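Local coordinates for protein S-adenosyl-L-methionine-dependent 2-deoxy-scyllo-inosamine dehydrogenase (Bacillus circulans, PDB 4M7S) that catalyses the radical S-adenosylmethionine-dependent two-electron oxidation of 2-deoxy-scyllo-inosamine to amino-dideoxy-scyllo-inosose in butirosin biosynthesis, using two [4Fe-4S] clusters, at residues R218-K222 with E223-G227. Residues are numbered along the deposited sequence; the frame is centred on the assembly and turned at random.
Sequences RKMLK and EGHRG. With SF4 (iron/sulfur cluster), chain B.
Met220, a selenomethionine, meets His225 where helix 212-222 ends in a Schellman motif. His225 N reaches back to Met220 O (2.9 Å, N-H...O angle 163°), while Gly224, with positive phi (82°), turns the chain and sends a weak bond from its N to Leu221 O. With CG anti to the backbone N (chi1 178°), the Met220 side chain starts out beside its own carbonyl carbon, and CG packs on His225 CB at 3.6 Å. Glu223 still closes the last helical turn, N to Lys219 O at 3.1 Å. Its side chain lies alongside that of Lys219, pointing the same way, and OE1 takes a weak bond in the plane of the imidazole from His225 NE2 (3.3 Å). On the buried side, Leu221 CD1 touches Arg226 CG (3.5 Å), the two side chains crossing at about a right angle. Arg226 then extends so that sulfur S3 of the iron-sulfur cluster sits over one guanidinium face, 3.4 Å from NE; NH1 is bonded to Asn237 O and Ser168 O. The cap thus links helix 212-222 to the pocket of the second cluster: Leu221 makes a backbone hydrogen bond with Cys169, just ahead of helix 171-174 and strand 175-178.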
loop_
_atom_site.group_PDB
_atom_site.type_symbol
_atom_site.label_atom_id
_atom_site.label_comp_id
_atom_site.label_asym_id
_atom_site.label_seq_id
_atom_site.Cartn_x
_atom_site.Cartn_y
_atom_site.Cartn_z
ATOM N N ARG A 218 4.898 16.061 0.288
ATOM C CA ARG A 218 3.866 15.886 1.300
ATOM C C ARG A 218 3.471 17.236 1.907
ATOM O O ARG A 218 2.317 17.434 2.286
ATOM C CB ARG A 218 4.265 14.850 2.370
ATOM C CG ARG A 218 5.112 15.377 3.507
ATOM C CD ARG A 218 5.315 14.292 4.569
ATOM N NE ARG A 218 5.760 13.038 3.973
ATOM C CZ ARG A 218 7.035 12.669 3.867
ATOM N NH1 ARG A 218 7.996 13.445 4.339
ATOM N NH2 ARG A 218 7.349 11.515 3.302
ATOM N N LYS A 219 4.427 18.164 1.977
ATOM C CA LYS A 219 4.157 19.528 2.440
ATOM C C LYS A 219 3.257 20.266 1.450
ATOM O O LYS A 219 2.322 20.974 1.836
ATOM C CB LYS A 219 5.477 20.292 2.612
ATOM C CG LYS A 219 5.330 21.792 2.842
ATOM C CD LYS A 219 6.658 22.489 2.576
ATOM C CE LYS A 219 7.811 21.708 3.207
ATOM N NZ LYS A 219 9.108 21.901 2.487
HETATM N N MSE A 220 3.559 20.092 0.169
HETATM C CA MSE A 220 2.822 20.717 -0.928
HETATM C C MSE A 220 1.370 20.216 -0.951
HETATM O O MSE A 220 0.438 20.992 -1.162
HETATM C CB MSE A 220 3.541 20.379 -2.242
HETATM C CG MSE A 220 2.921 20.899 -3.524
HETATM SE SE MSE A 220 3.583 19.934 -5.105
HETATM C CE MSE A 220 5.487 20.282 -4.933
ATOM N N LEU A 221 1.186 18.919 -0.726
ATOM C CA LEU A 221 -0.151 18.323 -0.724
ATOM C C LEU A 221 -0.894 18.581 0.588
ATOM O O LEU A 221 -2.128 18.643 0.616
ATOM C CB LEU A 221 -0.094 16.823 -1.018
ATOM C CG LEU A 221 -0.225 16.397 -2.481
ATOM C CD1 LEU A 221 -1.469 17.018 -3.093
ATOM C CD2 LEU A 221 0.997 16.796 -3.277
ATOM N N LYS A 222 -0.152 18.733 1.677
ATOM C CA LYS A 222 -0.780 19.116 2.932
ATOM C C LYS A 222 -1.371 20.522 2.797
ATOM O O LYS A 222 -2.408 20.836 3.393
ATOM C CB LYS A 222 0.222 19.047 4.088
ATOM C CG LYS A 222 -0.401 19.328 5.442
ATOM C CD LYS A 222 0.599 19.132 6.569
ATOM C CE LYS A 222 0.023 19.593 7.906
ATOM N NZ LYS A 222 0.994 19.436 9.026
ATOM N N GLU A 223 -0.721 21.357 1.988
ATOM C CA GLU A 223 -1.165 22.737 1.770
ATOM C C GLU A 223 -2.177 22.860 0.631
ATOM O O GLU A 223 -2.637 23.955 0.323
ATOM C CB GLU A 223 0.028 23.642 1.475
ATOM C CG GLU A 223 0.874 23.994 2.688
ATOM C CD GLU A 223 2.166 24.695 2.309
ATOM O OE1 GLU A 223 2.436 24.829 1.095
ATOM O OE2 GLU A 223 2.914 25.109 3.224
ATOM N N GLY A 224 -2.496 21.741 -0.011
ATOM C CA GLY A 224 -3.521 21.722 -1.038
ATOM C C GLY A 224 -3.082 22.169 -2.421
ATOM O O GLY A 224 -3.885 22.665 -3.197
ATOM N N HIS A 225 -1.808 21.986 -2.747
ATOM C CA HIS A 225 -1.325 22.375 -4.068
ATOM C C HIS A 225 -1.319 21.205 -5.052
ATOM O O HIS A 225 -0.298 20.917 -5.682
ATOM C CB HIS A 225 0.066 23.000 -3.959
ATOM C CG HIS A 225 0.123 24.184 -3.045
ATOM N ND1 HIS A 225 -0.603 25.331 -3.272
ATOM C CD2 HIS A 225 0.823 24.397 -1.903
ATOM C CE1 HIS A 225 -0.355 26.205 -2.307
ATOM N NE2 HIS A 225 0.507 25.663 -1.469
ATOM N N ARG A 226 -2.472 20.542 -5.172
ATOM C CA ARG A 226 -2.635 19.394 -6.059
ATOM C C ARG A 226 -2.336 19.763 -7.500
ATOM O O ARG A 226 -1.741 18.977 -8.240
ATOM C CB ARG A 226 -4.066 18.868 -5.992
ATOM C CG ARG A 226 -4.382 18.085 -4.745
ATOM C CD ARG A 226 -5.656 17.296 -4.924
ATOM N NE ARG A 226 -6.141 16.760 -3.659
ATOM C CZ ARG A 226 -7.155 15.912 -3.549
ATOM N NH1 ARG A 226 -7.528 15.480 -2.351
ATOM N NH2 ARG A 226 -7.793 15.501 -4.635
ATOM N N GLY A 227 -2.747 20.964 -7.886
ATOM C CA GLY A 227 -2.627 21.426 -9.259
ATOM C C GLY A 227 -1.200 21.470 -9.763
ATOM O O GLY A 227 -0.962 21.519 -10.964
HETATM FE FE1 SF4 B . -4.735 11.873 -5.110
HETATM FE FE2 SF4 B . -2.292 12.979 -4.940
HETATM FE FE3 SF4 B . -2.700 10.446 -4.177
HETATM FE FE4 SF4 B . -3.617 12.473 -2.717
HETATM S S1 SF4 B . -1.392 11.984 -3.068
HETATM S S2 SF4 B . -4.795 10.569 -3.228
HETATM S S3 SF4 B . -4.260 13.973 -4.327
HETATM S S4 SF4 B . -2.889 11.219 -6.334
#